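PDB 4UUL: L-lactate dehydrogenase from Trichomonas vaginalis, which catalyses the NAD-dependent interconversion of pyruvate and L-lactate and, as its family suggests, probably also that of oxaloacetate and L-malate. Local coordinates for residues 5-10 with 22-27; 37-42 with 50-55; 121-126 with 144-149; 164-169 with 175-180; 271-274 with 280-283. The protein carries 1 engineered substitution. All coordinates share one frame; numbering follows the deposited sequence.

Interactions 1 and 2 share the parallel sheet of the nucleotide-binding domain: each sets a helix on its preceding strand, strands 5-10 and 35-40 are neighbours, and the two contacts meet directly, His6 ND1 lying 2.8 Å from His38 NE2. Interaction 3 reaches the same sheet from its other half, about 18 Å from interaction 1 between centres, and one of its partners, Pro121, is exposed. Interaction 4 is a buried helix-to-strand contact of the C-terminal domain. Interaction 5, also in that domain, lies partly at the surface. Van der Waals packing, without a hydrogen bond from segment to segment, joins the first four, whereas 271-274 and 280-283 add a backbone hydrogen bond and a bridging water.

Interaction 1: residues 5-10 with 22-27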
# COMPACT_ATOMS: atom_id res chain seq x y z
N ALA B 5 6.08 0.94 -18.91
CA ALA B 5 5.22 -0.22 -18.98
C ALA B 5 3.79 0.20 -18.71
O ALA B 5 3.52 0.93 -17.77
CB ALA B 5 5.68 -1.24 -17.93
N HIS B 6 2.86 -0.29 -19.53
CA HIS B 6 1.47 0.04 -19.40
C HIS B 6 0.72 -1.04 -18.65
O HIS B 6 0.67 -2.20 -19.07
CB HIS B 6 0.86 0.31 -20.79
CG HIS B 6 1.25 1.64 -21.33
ND1 HIS B 6 0.34 2.64 -21.59
CD2 HIS B 6 2.47 2.15 -21.64
CE1 HIS B 6 0.99 3.73 -22.00
NE2 HIS B 6 2.27 3.44 -22.06
N VAL B 7 0.11 -0.66 -17.53
CA VAL B 7 -0.50 -1.59 -16.60
C VAL B 7 -1.96 -1.25 -16.41
O VAL B 7 -2.30 -0.16 -16.00
CB VAL B 7 0.21 -1.47 -15.21
CG1 VAL B 7 -0.45 -2.40 -14.21
CG2 VAL B 7 1.70 -1.71 -15.34
N LEU B 8 -2.82 -2.23 -16.68
CA LEU B 8 -4.26 -2.07 -16.48
C LEU B 8 -4.67 -2.63 -15.11
O LEU B 8 -4.26 -3.71 -14.71
CB LEU B 8 -5.03 -2.84 -17.55
CG LEU B 8 -6.53 -3.00 -17.33
CD1 LEU B 8 -7.28 -1.66 -17.29
CD2 LEU B 8 -7.12 -3.90 -18.38
N ILE B 9 -5.51 -1.88 -14.40
CA ILE B 9 -6.23 -2.34 -13.22
C ILE B 9 -7.71 -2.12 -13.46
O ILE B 9 -8.12 -1.00 -13.71
CB ILE B 9 -5.79 -1.60 -11.93
CG1 ILE B 9 -4.28 -1.72 -11.73
CG2 ILE B 9 -6.57 -2.11 -10.74
CD1 ILE B 9 -3.75 -0.76 -10.65
N THR B 10 -8.50 -3.20 -13.48
CA THR B 10 -9.94 -3.08 -13.57
C THR B 10 -10.54 -2.94 -12.20
O THR B 10 -9.91 -3.25 -11.19
CB THR B 10 -10.58 -4.28 -14.32
OG1 THR B 10 -10.43 -5.42 -13.50
CG2 THR B 10 -9.96 -4.43 -15.67
N HIS B 22 -1.24 2.56 -6.07
CA HIS B 22 -0.17 3.26 -5.39
C HIS B 22 1.10 2.41 -5.24
O HIS B 22 2.22 2.89 -5.41
CB HIS B 22 -0.64 3.75 -4.02
CG HIS B 22 -1.48 4.99 -4.05
ND1 HIS B 22 -2.83 4.98 -4.26
CD2 HIS B 22 -1.14 6.30 -3.89
CE1 HIS B 22 -3.28 6.23 -4.26
NE2 HIS B 22 -2.27 7.03 -4.04
N TRP B 23 0.91 1.13 -4.97
CA TRP B 23 2.02 0.24 -4.76
C TRP B 23 2.81 0.11 -6.04
O TRP B 23 4.03 0.23 -6.05
CB TRP B 23 1.50 -1.10 -4.26
CG TRP B 23 2.46 -1.90 -3.37
CD1 TRP B 23 3.81 -1.74 -3.28
CD2 TRP B 23 2.12 -2.92 -2.41
NE1 TRP B 23 4.34 -2.66 -2.39
CE2 TRP B 23 3.32 -3.37 -1.83
CE3 TRP B 23 0.92 -3.48 -2.00
CZ2 TRP B 23 3.35 -4.35 -0.85
CZ3 TRP B 23 0.96 -4.46 -1.03
CH2 TRP B 23 2.16 -4.89 -0.47
N ILE B 24 2.12 -0.08 -7.15
CA ILE B 24 2.78 -0.17 -8.45
C ILE B 24 3.47 1.16 -8.80
O ILE B 24 4.62 1.19 -9.27
CB ILE B 24 1.79 -0.57 -9.54
CG1 ILE B 24 1.36 -2.04 -9.30
CG2 ILE B 24 2.43 -0.47 -10.94
CD1 ILE B 24 0.22 -2.48 -10.11
N ALA B 25 2.78 2.28 -8.57
CA ALA B 25 3.34 3.59 -8.89
C ALA B 25 4.58 3.91 -8.07
O ALA B 25 5.40 4.72 -8.51
CB ALA B 25 2.33 4.67 -8.73
N SER B 26 4.70 3.31 -6.89
CA SER B 26 5.85 3.50 -6.03
C SER B 26 7.09 2.81 -6.55
O SER B 26 8.17 3.04 -5.97
CB SER B 26 5.55 3.00 -4.63
OG SER B 26 5.68 1.59 -4.53
N GLY B 27 6.97 1.97 -7.59
CA GLY B 27 8.12 1.34 -8.20
C GLY B 27 8.30 -0.14 -7.87
O GLY B 27 9.26 -0.77 -8.34
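Trp23 O takes the hydroxyl of Ser26, with OG at 2.6 Å, and a weak bond from Ser26 N, closing the helix turn from which Ile24 reaches down to Val7 and Ile9. This is the first beta-alpha-beta unit of the Rossmann fold: helix 15-25 lies over strand 5-10, the strand that leads into the predicted NAD-binding glycine-rich loop. One methyl does the touching from the helix side. Ile24 CD1 comes within 4.2 Å of Val7 CG1 and 4.4 Å of Ile9 CD1, bridging two residues that face the helix from the same side of the strand. Its CG1 branch stands opposite the carbonyl carbon (chi1 -69°) and runs on extended, which carries CD1 out to the sheet. Val7 presents CG1 and Ile9 the end of its longer branch. The spacing is loose, and Phe84 of strand 82-85 also packs on both Val7 and Ile24. The Ile9 side chain also lies about 4 Å from Gly17 of the predicted dinucleotide site, between nearest atoms. The helix ends just after the contact in a Schellman motif: Gly27 adopts a positive phi, and Gly27 N bonds to Ile24 O at 3.0 Å.

Interaction 2: residues 37-42 with 50-55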
# COMPACT_ATOMS: atom_id res chain seq x y z
N LEU B 37 -0.43 3.89 -15.79
CA LEU B 37 -1.59 3.13 -15.26
C LEU B 37 -2.83 3.40 -16.08
O LEU B 37 -3.23 4.52 -16.27
CB LEU B 37 -1.83 3.47 -13.79
CG LEU B 37 -0.67 3.14 -12.84
CD1 LEU B 37 -1.04 3.59 -11.46
CD2 LEU B 37 -0.39 1.71 -12.89
N HIS B 38 -3.45 2.32 -16.53
CA HIS B 38 -4.79 2.36 -17.13
C HIS B 38 -5.76 1.89 -16.05
O HIS B 38 -5.63 0.78 -15.54
CB HIS B 38 -4.87 1.44 -18.32
CG HIS B 38 -3.96 1.81 -19.45
ND1 HIS B 38 -4.43 2.12 -20.70
CD2 HIS B 38 -2.60 1.85 -19.54
CE1 HIS B 38 -3.41 2.36 -21.51
NE2 HIS B 38 -2.29 2.23 -20.83
N LEU B 39 -6.66 2.79 -15.64
CA LEU B 39 -7.52 2.59 -14.48
C LEU B 39 -8.96 2.57 -14.95
O LEU B 39 -9.52 3.61 -15.33
CB LEU B 39 -7.27 3.71 -13.46
CG LEU B 39 -5.82 3.84 -13.02
CD1 LEU B 39 -5.62 5.09 -12.21
CD2 LEU B 39 -5.42 2.65 -12.16
N LEU B 40 -9.56 1.37 -14.99
CA LEU B 40 -10.88 1.17 -15.54
C LEU B 40 -11.90 0.93 -14.45
O LEU B 40 -11.68 0.15 -13.53
CB LEU B 40 -10.88 -0.03 -16.50
CG LEU B 40 -12.20 -0.45 -17.14
CD1 LEU B 40 -12.74 0.64 -18.06
CD2 LEU B 40 -12.06 -1.79 -17.88
N ASP B 41 -13.05 1.61 -14.56
CA ASP B 41 -14.19 1.31 -13.70
C ASP B 41 -15.47 1.77 -14.41
O ASP B 41 -15.42 2.11 -15.58
CB ASP B 41 -14.00 1.88 -12.27
CG ASP B 41 -14.59 1.00 -11.18
OD1 ASP B 41 -15.69 0.46 -11.39
OD2 ASP B 41 -13.92 0.83 -10.13
N ILE B 42 -16.60 1.67 -13.72
CA ILE B 42 -17.87 1.98 -14.32
C ILE B 42 -18.29 3.41 -13.98
O ILE B 42 -17.78 4.00 -13.03
CB ILE B 42 -18.94 1.01 -13.86
CG1 ILE B 42 -19.07 0.99 -12.34
CG2 ILE B 42 -18.67 -0.39 -14.44
CD1 ILE B 42 -20.36 0.25 -11.88
N THR B 50 -11.55 9.46 -9.72
CA THR B 50 -10.91 10.75 -9.77
C THR B 50 -10.16 11.00 -8.45
O THR B 50 -9.01 11.48 -8.45
CB THR B 50 -11.90 11.85 -10.07
OG1 THR B 50 -12.42 11.64 -11.39
CG2 THR B 50 -11.23 13.22 -10.01
N ALA B 51 -10.80 10.68 -7.32
CA ALA B 51 -10.13 10.81 -6.03
C ALA B 51 -8.84 10.00 -5.98
O ALA B 51 -7.83 10.46 -5.46
CB ALA B 51 -11.04 10.40 -4.89
N LEU B 52 -8.86 8.77 -6.49
CA LEU B 52 -7.65 7.93 -6.54
C LEU B 52 -6.56 8.64 -7.33
O LEU B 52 -5.43 8.72 -6.90
CB LEU B 52 -7.94 6.52 -7.11
CG LEU B 52 -6.69 5.81 -7.70
CD1 LEU B 52 -5.74 5.54 -6.60
CD2 LEU B 52 -7.12 4.49 -8.35
N THR B 53 -6.90 9.13 -8.51
CA THR B 53 -5.87 9.75 -9.33
C THR B 53 -5.31 11.00 -8.68
O THR B 53 -4.12 11.30 -8.84
CB THR B 53 -6.29 10.01 -10.77
OG1 THR B 53 -7.32 10.98 -10.81
CG2 THR B 53 -6.75 8.72 -11.43
N MET B 54 -6.14 11.72 -7.94
CA MET B 54 -5.64 12.91 -7.26
C MET B 54 -4.60 12.49 -6.20
O MET B 54 -3.58 13.18 -6.00
CB MET B 54 -6.78 13.60 -6.60
CG MET B 54 -7.67 14.36 -7.54
SD MET B 54 -9.22 14.95 -6.76
CE MET B 54 -8.70 16.47 -6.03
N GLU B 55 -4.85 11.40 -5.47
CA GLU B 55 -3.85 10.92 -4.52
C GLU B 55 -2.61 10.41 -5.19
O GLU B 55 -1.49 10.67 -4.69
CB GLU B 55 -4.41 9.92 -3.53
CG GLU B 55 -5.33 10.57 -2.53
CD GLU B 55 -5.51 9.71 -1.31
OE1 GLU B 55 -4.55 9.60 -0.50
OE2 GLU B 55 -6.59 9.07 -1.18
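Leu39 meets Thr53 and Leu52 with a single methyl, CD1, where helix 46-57 packs on strand 35-40 in the second beta-alpha-beta unit of the Rossmann fold. Leu39 and Thr53 run past each other in opposite directions, so the contact is made alongside: Leu39 CD1 lies 3.9 Å from Thr53 CG2. In one of its two modelled conformers Leu52 comes in at a slant and offers CD2, 4.2 Å from the same Leu39 CD1. In that conformer the Leu39 methyl lies against two consecutive residues of the helix. Thr53 is turned so that CG2 stands opposite its carbonyl carbon while OG1 (chi1 66°) faces back along the helix, 2.9 Å from Thr50 O; the methyl goes to the sheet and the hydroxyl is directed to the helix backbone. Leu49 and Leu56 add to the packing on Leu39, and Tyr18, Ser21 and His22 of helix 15-25 lie against Leu52. The strand runs out into Asp41, which binds NADH in complexes of this protein. Its carboxylate is set by two backbone N-H groups: OD2 receives Ala13 N, and OD1, through the lone pair turned away from OD2, receives Ile42 N at 2.8 Å.

Interaction 3: residues 121-126 with 144-149; sequences PSVKVL and KNLKPE
Leu146 reaches across to Val123 and Pro121 where the loop after helix 132-141 approaches the start of strand 124-127. The two segments belong to the last strand-helix-strand passage of the Rossmann sheet, which runs from strand 124-127 through that helix to the parallel neighbour 151-153. The CB of Leu146 leaves the backbone to one side of Val123 and stays more than 5 Å from the valine methyls. CG lies opposite the carbonyl carbon (chi1 -60°), which turns the branch back toward segment 121-126, but CG itself stops short of the valine, and the contact is left to the two methyls. Within the two segments CD1 meets Val123, 3.9 Å from its CG1. CD2 touches two residues: it lies 4.0 Å from Val123 CG1 and, on another side, 3.8 Å from Pro121 O and 4.0 Å from Pro121 CA. The leucine therefore straddles one valine methyl, and the two side chains cross at about a right angle. Leu115 of helix 97-118 and Phe151 of strand 151-153 also pack on Leu146, burying it although the neighbouring loop is exposed. Asn150 ties the same backbones together with its amide, ND2 bonding to Pro121 O and Val123 O and OD1 accepting Lys147 N. Val123 can offer CG1 to the leucine because its chi1 of 64° holds that methyl between the backbone N and the carbonyl carbon.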
# COMPACT_ATOMS: atom_id res chain seq x y z
N PRO B 121 0.42 -8.23 -27.81
CA PRO B 121 0.38 -9.69 -27.86
C PRO B 121 1.13 -10.35 -26.72
O PRO B 121 0.94 -11.53 -26.47
CB PRO B 121 1.05 -10.03 -29.21
CG PRO B 121 0.95 -8.83 -30.01
CD PRO B 121 0.91 -7.66 -29.08
N SER B 122 2.00 -9.58 -26.07
CA SER B 122 2.81 -10.05 -24.95
C SER B 122 2.15 -9.84 -23.60
O SER B 122 2.73 -10.15 -22.56
CB SER B 122 4.16 -9.37 -24.97
OG SER B 122 3.98 -7.97 -25.09
N VAL B 123 0.93 -9.33 -23.60
CA VAL B 123 0.28 -8.98 -22.33
C VAL B 123 0.25 -10.14 -21.34
O VAL B 123 -0.07 -11.27 -21.71
CB VAL B 123 -1.17 -8.41 -22.57
CG1 VAL B 123 -2.09 -9.48 -23.17
CG2 VAL B 123 -1.80 -7.78 -21.33
N LYS B 124 0.49 -9.85 -20.07
CA LYS B 124 0.33 -10.82 -19.00
C LYS B 124 -0.91 -10.44 -18.18
O LYS B 124 -0.95 -9.40 -17.50
CB LYS B 124 1.61 -10.88 -18.13
CG LYS B 124 2.78 -11.46 -18.92
CD LYS B 124 4.06 -11.68 -18.18
CE LYS B 124 4.93 -12.63 -19.00
NZ LYS B 124 6.11 -12.99 -18.32
N VAL B 125 -1.90 -11.31 -18.22
CA VAL B 125 -3.20 -11.08 -17.66
C VAL B 125 -3.34 -11.95 -16.40
O VAL B 125 -3.36 -13.17 -16.48
CB VAL B 125 -4.32 -11.47 -18.65
CG1 VAL B 125 -5.69 -11.19 -18.08
CG2 VAL B 125 -4.10 -10.77 -19.97
N LEU B 126 -3.44 -11.28 -15.25
CA LEU B 126 -3.65 -11.91 -13.97
C LEU B 126 -5.10 -11.72 -13.54
O LEU B 126 -5.55 -10.61 -13.28
CB LEU B 126 -2.73 -11.30 -12.94
CG LEU B 126 -2.89 -11.82 -11.51
CD1 LEU B 126 -2.79 -13.35 -11.43
CD2 LEU B 126 -1.88 -11.18 -10.58
N LYS B 144 -8.99 -14.17 -29.10
CA LYS B 144 -8.60 -14.96 -30.26
C LYS B 144 -7.15 -14.75 -30.69
O LYS B 144 -6.53 -15.68 -31.23
CB LYS B 144 -9.55 -14.69 -31.40
CG LYS B 144 -9.35 -13.40 -32.11
CD LYS B 144 -10.43 -13.20 -33.19
CE LYS B 144 -10.33 -11.84 -33.86
NZ LYS B 144 -11.30 -11.69 -34.96
N ASN B 145 -6.59 -13.56 -30.45
CA ASN B 145 -5.22 -13.25 -30.86
C ASN B 145 -4.20 -13.48 -29.73
O ASN B 145 -3.01 -13.17 -29.90
CB ASN B 145 -5.09 -11.78 -31.29
CG ASN B 145 -5.90 -11.45 -32.49
OD1 ASN B 145 -6.09 -12.27 -33.37
ND2 ASN B 145 -6.38 -10.20 -32.57
N LEU B 146 -4.65 -14.02 -28.60
CA LEU B 146 -3.76 -14.32 -27.47
C LEU B 146 -3.64 -15.84 -27.28
O LEU B 146 -4.26 -16.63 -28.00
CB LEU B 146 -4.22 -13.60 -26.20
CG LEU B 146 -4.25 -12.08 -26.31
CD1 LEU B 146 -4.81 -11.47 -25.04
CD2 LEU B 146 -2.86 -11.54 -26.55
N LYS B 147 -2.78 -16.23 -26.35
CA LYS B 147 -2.38 -17.62 -26.16
C LYS B 147 -2.46 -17.97 -24.68
O LYS B 147 -2.59 -17.09 -23.82
CB LYS B 147 -0.95 -17.82 -26.66
CG LYS B 147 -0.79 -17.47 -28.12
CD LYS B 147 -1.46 -18.47 -29.03
CE LYS B 147 -1.09 -18.20 -30.52
NZ LYS B 147 -1.45 -16.81 -30.99
N PRO B 148 -2.42 -19.26 -24.37
CA PRO B 148 -2.46 -19.63 -22.94
C PRO B 148 -1.40 -18.96 -22.07
O PRO B 148 -1.67 -18.63 -20.91
CB PRO B 148 -2.34 -21.17 -22.99
CG PRO B 148 -2.94 -21.55 -24.33
CD PRO B 148 -2.48 -20.44 -25.28
N GLU B 149 -0.22 -18.72 -22.62
CA GLU B 149 0.86 -18.08 -21.90
C GLU B 149 0.53 -16.66 -21.44
O GLU B 149 1.23 -16.09 -20.60
CB GLU B 149 2.10 -18.09 -22.80
CG GLU B 149 2.71 -19.49 -23.07
CD GLU B 149 1.81 -20.47 -23.86
OE1 GLU B 149 1.14 -20.07 -24.85
OE2 GLU B 149 1.80 -21.66 -23.44

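Interaction 4: residues 164-169 with 175-180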
# COMPACT_ATOMS: atom_id res chain seq x y z
N TYR B 164 1.61 -18.75 6.80
CA TYR B 164 1.60 -18.15 8.12
C TYR B 164 0.98 -19.09 9.15
O TYR B 164 1.49 -19.25 10.26
CB TYR B 164 0.87 -16.82 8.06
CG TYR B 164 1.23 -16.00 9.31
CD1 TYR B 164 0.52 -16.17 10.48
CD2 TYR B 164 2.32 -15.07 9.30
CE1 TYR B 164 0.82 -15.47 11.64
CE2 TYR B 164 2.65 -14.35 10.47
CZ TYR B 164 1.91 -14.55 11.62
OH TYR B 164 2.23 -13.83 12.71
N GLU B 165 -0.09 -19.79 8.77
CA GLU B 165 -0.75 -20.66 9.70
C GLU B 165 0.19 -21.78 10.12
O GLU B 165 0.28 -22.12 11.28
CB GLU B 165 -2.03 -21.21 9.06
CG GLU B 165 -2.66 -22.38 9.73
CD GLU B 165 -3.12 -22.09 11.17
OE1 GLU B 165 -3.30 -20.90 11.54
OE2 GLU B 165 -3.28 -23.06 11.95
N VAL B 166 0.86 -22.40 9.16
CA VAL B 166 1.71 -23.53 9.48
C VAL B 166 2.92 -23.10 10.26
O VAL B 166 3.30 -23.75 11.24
CB VAL B 166 2.11 -24.30 8.20
CG1 VAL B 166 3.19 -25.33 8.53
CG2 VAL B 166 0.86 -24.94 7.59
N ALA B 167 3.52 -21.99 9.88
CA ALA B 167 4.69 -21.48 10.60
C ALA B 167 4.29 -21.18 12.04
O ALA B 167 5.01 -21.52 12.97
CB ALA B 167 5.22 -20.21 9.90
N SER B 168 3.13 -20.57 12.24
CA SER B 168 2.71 -20.27 13.60
C SER B 168 2.46 -21.56 14.38
O SER B 168 2.83 -21.64 15.54
CB SER B 168 1.49 -19.32 13.64
OG SER B 168 0.30 -19.89 13.13
N LYS B 169 1.88 -22.56 13.74
CA LYS B 169 1.56 -23.81 14.42
C LYS B 169 2.85 -24.50 14.88
O LYS B 169 2.91 -25.05 15.98
CB LYS B 169 0.75 -24.71 13.48
CG LYS B 169 0.37 -26.08 14.08
CD LYS B 169 -0.72 -25.94 15.13
CE LYS B 169 -1.08 -27.30 15.69
NZ LYS B 169 -2.24 -27.21 16.62
N LYS B 175 9.99 -18.13 6.69
CA LYS B 175 11.13 -18.50 5.87
C LYS B 175 11.66 -19.91 6.13
O LYS B 175 12.41 -20.44 5.30
CB LYS B 175 12.29 -17.54 6.07
CG LYS B 175 12.89 -17.64 7.46
CD LYS B 175 14.15 -16.81 7.56
CE LYS B 175 14.74 -16.81 8.99
NZ LYS B 175 15.16 -18.12 9.51
N ASP B 176 11.29 -20.49 7.26
CA ASP B 176 11.77 -21.82 7.62
C ASP B 176 10.80 -22.93 7.28
O ASP B 176 11.03 -24.06 7.68
CB ASP B 176 12.14 -21.84 9.09
CG ASP B 176 13.42 -21.07 9.35
OD1 ASP B 176 14.38 -21.25 8.54
OD2 ASP B 176 13.46 -20.28 10.31
N VAL B 177 9.73 -22.61 6.56
CA VAL B 177 8.77 -23.60 6.06
C VAL B 177 8.93 -23.58 4.56
O VAL B 177 9.21 -22.53 4.00
CB VAL B 177 7.34 -23.26 6.47
CG1 VAL B 177 6.35 -24.29 5.95
CG2 VAL B 177 7.25 -23.13 7.99
N HIS B 178 8.77 -24.73 3.92
CA HIS B 178 9.05 -24.90 2.50
C HIS B 178 8.02 -25.81 1.86
O HIS B 178 7.60 -26.78 2.46
CB HIS B 178 10.44 -25.53 2.33
CG HIS B 178 11.52 -24.76 3.00
ND1 HIS B 178 12.13 -23.67 2.42
CD2 HIS B 178 12.06 -24.90 4.23
CE1 HIS B 178 13.03 -23.17 3.27
NE2 HIS B 178 13.00 -23.90 4.37
N ASP B 179 7.69 -25.49 0.62
CA ASP B 179 6.95 -26.39 -0.27
C ASP B 179 5.52 -26.67 0.16
O ASP B 179 5.00 -27.76 -0.11
CB ASP B 179 7.72 -27.68 -0.51
CG ASP B 179 9.02 -27.44 -1.21
OD1 ASP B 179 9.12 -26.51 -2.03
OD2 ASP B 179 9.97 -28.19 -0.91
N ILE B 180 4.85 -25.69 0.75
CA ILE B 180 3.39 -25.70 0.84
C ILE B 180 2.81 -25.32 -0.53
O ILE B 180 3.30 -24.40 -1.17
CB ILE B 180 2.89 -24.72 1.92
CG1 ILE B 180 3.37 -25.18 3.29
CG2 ILE B 180 1.38 -24.56 1.84
CD1 ILE B 180 3.00 -24.21 4.40
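A buried, wholly apolar helix-to-strand contact joins Val166 and Ala167, near the end of helix 156-170, to Val177, at the start of strand 177-183, and Ile180, in the short loop that interrupts it, in the alpha/beta C-terminal domain. The chain leaves the helix, turns within a few residues and comes back along it as a strand of the four-stranded antiparallel sheet. Val166 meets Ile180 tip to tip: Ile180 CD1 lies 3.9 Å from Val166 CB and 3.9 Å from Val166 CG2, between the base and one branch of the valine. The other branch, CG1, faces Val177 CG1 at 4.2 Å. Val177 sends its second methyl, CG2, onto Ala167, 4.0 Å from both CA and CB, so that the small alanine lets the strand come close to the helix backbone; the CA atoms of Ala167 and Val177 are 6.5 Å apart. Ile180 reaches the helix through an extended branch, its CG1 turned opposite the carbonyl carbon (chi1 -64°). Between Val177 and Ile180, Asp179 has a positive phi (67°), and this break in the strand goes with Val177 and Ile180 both pointing at the helix. Phe221 of helix 214-236 packs on Val166 as well, and Tyr163 and Val172 on Val177. Polar groups keep to the margins: Lys175 NZ and Asp176 OD2 form a salt bridge beside the contact, and Glu165 OE2 pairs with Lys224. With no hydrogen bond from segment to segment, helix and strand are probably held here by close apolar packing and the hydrophobic effect.

Interaction 5: residues 271-274 with 280-283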
# COMPACT_ATOMS: atom_id res chain seq x y z
N VAL B 271 -3.85 -25.51 -17.99
CA VAL B 271 -3.15 -26.74 -17.71
C VAL B 271 -2.21 -27.09 -18.84
O VAL B 271 -2.66 -27.22 -19.97
CB VAL B 271 -4.14 -27.93 -17.49
CG1 VAL B 271 -3.43 -29.24 -17.46
CG2 VAL B 271 -4.95 -27.72 -16.20
N PRO B 272 -0.90 -27.29 -18.57
CA PRO B 272 0.02 -27.71 -19.64
C PRO B 272 -0.21 -29.16 -20.02
O PRO B 272 -0.32 -30.01 -19.19
CB PRO B 272 1.43 -27.55 -19.02
CG PRO B 272 1.25 -26.70 -17.81
CD PRO B 272 -0.18 -26.97 -17.33
N GLU B 273 -0.24 -29.45 -21.31
CA GLU B 273 -0.38 -30.82 -21.78
C GLU B 273 0.67 -31.73 -21.17
O GLU B 273 0.39 -32.90 -20.82
CB GLU B 273 -0.32 -30.91 -23.31
CG GLU B 273 -0.65 -32.33 -23.87
CD GLU B 273 -0.74 -32.36 -25.38
OE1 GLU B 273 -0.83 -31.27 -26.00
OE2 GLU B 273 -0.73 -33.47 -25.96
N GLY B 274 1.90 -31.27 -21.03
CA GLY B 274 2.88 -32.24 -20.50
C GLY B 274 2.96 -32.44 -18.99
O GLY B 274 3.90 -33.07 -18.53
N LYS B 280 -5.83 -33.02 -16.61
CA LYS B 280 -6.26 -32.91 -18.00
C LYS B 280 -6.22 -31.46 -18.51
O LYS B 280 -6.67 -30.55 -17.82
CB LYS B 280 -7.66 -33.43 -18.10
CG LYS B 280 -8.15 -33.55 -19.52
CD LYS B 280 -9.60 -33.97 -19.62
CE LYS B 280 -10.00 -34.26 -21.05
NZ LYS B 280 -9.44 -35.54 -21.52
N PRO B 281 -5.72 -31.22 -19.72
CA PRO B 281 -5.82 -29.90 -20.35
C PRO B 281 -7.24 -29.45 -20.49
O PRO B 281 -8.16 -30.27 -20.60
CB PRO B 281 -5.19 -30.11 -21.71
CG PRO B 281 -4.29 -31.33 -21.54
CD PRO B 281 -4.99 -32.20 -20.58
N GLY B 282 -7.42 -28.13 -20.44
CA GLY B 282 -8.71 -27.53 -20.78
C GLY B 282 -9.30 -26.62 -19.71
O GLY B 282 -10.34 -26.04 -19.97
N VAL B 283 -8.67 -26.53 -18.54
CA VAL B 283 -9.08 -25.62 -17.49
C VAL B 283 -7.84 -24.84 -17.02
O VAL B 283 -6.73 -25.11 -17.48
CB VAL B 283 -9.75 -26.34 -16.32
CG1 VAL B 283 -11.08 -26.95 -16.74
CG2 VAL B 283 -8.82 -27.39 -15.71
O HOH W 1 -5.12 -26.51 -20.89
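The long connection between the antiparallel strands 265-270 and 284-291 of the C-terminal domain closes at its base through Val271 and Val283, the residues that flank the two strands. Val271 N donates to Val283 O at 3.0 Å, with an N-H...O angle of 154° and the donor almost straight ahead of the carbonyl, so the pairing of the hairpin carries on just past the strands. One step further into the loop the backbones part and a water takes over: it gives a proton to Val271 O at 2.7 Å and accepts one from Gly282 N at 2.8 Å. Gly282 turns the chain here with a positive phi. The side chain of Val271 packs against the segment 280-283. Its CG1 (chi1 169°, opposite the backbone N) lies 3.5 Å from Lys280 O, while CG2 lies 3.4 Å from Val283 O and 3.9 Å from Val283 CG2. The valine is thus met mostly by backbone oxygens, with a single methyl-to-methyl touch. Farther out, the ring of Pro281 leans on Glu273, its CG 4.0 Å from Glu273 CA, where both residues are exposed. Phe285 and Phe287 of strand 284-291 also touch Val271, whereas Val283 is packed by Leu320 and Phe321 of the long C-terminal helix 307-337. That helix binds the returning half of the loop too, Glu317 OE2 accepting Lys280 N and Lys324 NZ donating to Gly282 O, so the connection lies between its own sheet and helix 307-337.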